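Local coordinates for signal recognition particle receptor FtsY (Sulfolobus acidocaldarius, PDB 5L3S), which serves as a receptor for the signal recognition particle, combining an SRP54-type GTPase domain of the P-loop NTPase clan with a helical bundle domain, at residues B[101-106]-B[187-192]. Residues are numbered along the deposited sequence; the frame is centred on the assembly and turned at random.
Sequences PFVIIF and VLIDTA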
# COMPACT_ATOMS: atom_id res chain seq x y z
N PRO B 101 29.10 -12.23 -9.58
CA PRO B 101 28.50 -11.00 -9.03
C PRO B 101 27.95 -11.22 -7.63
O PRO B 101 27.79 -12.36 -7.21
CB PRO B 101 27.32 -10.77 -9.98
CG PRO B 101 26.89 -12.16 -10.34
CD PRO B 101 28.14 -12.99 -10.40
N PHE B 102 27.69 -10.12 -6.92
CA PHE B 102 26.90 -10.16 -5.70
C PHE B 102 25.45 -10.12 -6.16
O PHE B 102 25.06 -9.20 -6.86
CB PHE B 102 27.24 -8.94 -4.83
CG PHE B 102 26.62 -8.97 -3.46
CD1 PHE B 102 25.29 -8.57 -3.27
CD2 PHE B 102 27.37 -9.33 -2.35
CE1 PHE B 102 24.72 -8.58 -2.01
CE2 PHE B 102 26.81 -9.34 -1.09
CZ PHE B 102 25.49 -8.96 -0.91
N VAL B 103 24.66 -11.12 -5.79
CA VAL B 103 23.31 -11.29 -6.31
C VAL B 103 22.25 -10.88 -5.30
O VAL B 103 22.21 -11.40 -4.19
CB VAL B 103 23.06 -12.74 -6.75
CG1 VAL B 103 21.62 -12.92 -7.21
CG2 VAL B 103 24.05 -13.15 -7.85
N ILE B 104 21.40 -9.94 -5.70
CA ILE B 104 20.33 -9.44 -4.85
C ILE B 104 18.99 -9.71 -5.52
O ILE B 104 18.85 -9.47 -6.72
CB ILE B 104 20.47 -7.92 -4.66
CG1 ILE B 104 21.89 -7.58 -4.21
CG2 ILE B 104 19.40 -7.40 -3.67
CD1 ILE B 104 22.11 -6.10 -3.97
N ILE B 105 18.02 -10.19 -4.75
CA ILE B 105 16.68 -10.40 -5.28
C ILE B 105 15.71 -9.52 -4.50
O ILE B 105 15.94 -9.24 -3.30
CB ILE B 105 16.27 -11.90 -5.25
CG1 ILE B 105 14.96 -12.14 -6.04
CG2 ILE B 105 16.17 -12.40 -3.82
CD1 ILE B 105 14.71 -13.63 -6.36
N PHE B 106 14.66 -9.07 -5.19
CA PHE B 106 13.65 -8.18 -4.62
C PHE B 106 12.30 -8.87 -4.80
O PHE B 106 11.99 -9.36 -5.90
CB PHE B 106 13.64 -6.84 -5.38
CG PHE B 106 14.94 -6.08 -5.30
CD1 PHE B 106 16.05 -6.48 -6.03
CD2 PHE B 106 15.04 -4.96 -4.50
CE1 PHE B 106 17.24 -5.78 -5.96
CE2 PHE B 106 16.24 -4.25 -4.41
CZ PHE B 106 17.34 -4.66 -5.14
N VAL B 187 24.25 -8.35 -9.60
CA VAL B 187 23.02 -8.66 -10.33
C VAL B 187 21.80 -8.35 -9.45
O VAL B 187 21.74 -8.78 -8.30
CB VAL B 187 22.97 -10.14 -10.74
CG1 VAL B 187 21.58 -10.49 -11.34
CG2 VAL B 187 24.08 -10.44 -11.71
N LEU B 188 20.83 -7.62 -10.01
CA LEU B 188 19.58 -7.31 -9.31
C LEU B 188 18.44 -8.03 -10.00
O LEU B 188 18.21 -7.80 -11.17
CB LEU B 188 19.30 -5.80 -9.34
CG LEU B 188 20.44 -4.96 -8.78
CD1 LEU B 188 20.10 -3.49 -8.87
CD2 LEU B 188 20.68 -5.35 -7.35
N ILE B 189 17.73 -8.88 -9.26
CA ILE B 189 16.65 -9.68 -9.83
C ILE B 189 15.28 -9.09 -9.50
O ILE B 189 14.91 -8.99 -8.33
CB ILE B 189 16.74 -11.13 -9.32
CG1 ILE B 189 18.13 -11.71 -9.68
CG2 ILE B 189 15.62 -11.98 -9.93
CD1 ILE B 189 18.46 -13.04 -9.03
N ASP B 190 14.55 -8.68 -10.53
CA ASP B 190 13.17 -8.22 -10.35
C ASP B 190 12.27 -9.44 -10.38
O ASP B 190 12.54 -10.38 -11.12
CB ASP B 190 12.78 -7.25 -11.48
CG ASP B 190 11.56 -6.36 -11.12
OD1 ASP B 190 11.06 -6.45 -9.97
OD2 ASP B 190 11.12 -5.57 -11.98
N THR B 191 11.19 -9.44 -9.59
CA THR B 191 10.25 -10.55 -9.61
C THR B 191 8.84 -10.00 -9.68
O THR B 191 8.58 -8.85 -9.29
CB THR B 191 10.38 -11.48 -8.35
OG1 THR B 191 9.97 -10.77 -7.17
CG2 THR B 191 11.79 -11.99 -8.17
N ALA B 192 7.91 -10.80 -10.20
CA ALA B 192 6.51 -10.38 -10.22
C ALA B 192 5.92 -10.20 -8.82
O ALA B 192 6.34 -10.85 -7.86
CB ALA B 192 5.67 -11.36 -11.02
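The hydroxyl OG1 of Thr-191 donates a 2.8 Å hydrogen bond to Phe-106 O, arriving in the carbonyl plane on a lone pair. A chi1 of 67° turns OG1 to this carbonyl, where the hydroxyl supplies the bond in place of the backbone N-H of Thr-191, which is buried here and has no partner in the model. Before it, four backbone bonds alternate between parallel strands 102-107 and 186-191: Val-187 N to Phe-102 O, Ile-104 N to Val-187 O, Ile-189 N to Ile-104 O, and Phe-106 N to Ile-189 O, the last the longest at 3.2 Å.

On one face of the sheet, turned to helix 168-181, Val-103 CG1 meets the tip of Ile-189, CD1, at 3.6 Å. Ile-105 lies across Ile-189 and reaches on with CD1 to Thr-191 CG2, 3.8 Å away, the two side chains nearly perpendicular. Pro-101, which follows a cis peptide bond, lays its CG alongside Val-187 CG2 at 3.6 Å.

On the other face, facing helix 114-127, Leu-188 lies beside Ile-104, and its CD2 touches both Ile-104 CB and the ring edge of Phe-106, 3.7 Å from CE1. With CG anti to the carbonyl carbon (chi1 -62°), the Phe-106 ring also brings its edge to Ile-189 O.

Asp-190 OD2 is hydrogen-bonded to Thr-115 OG1 near the bound magnesium ion, consistent with the Walker B (G3, DTAG) aspartate. Direct neighbourhood of this strand and the one leading into the P-loop is characteristic of the GTPase branch of P-loop NTPases.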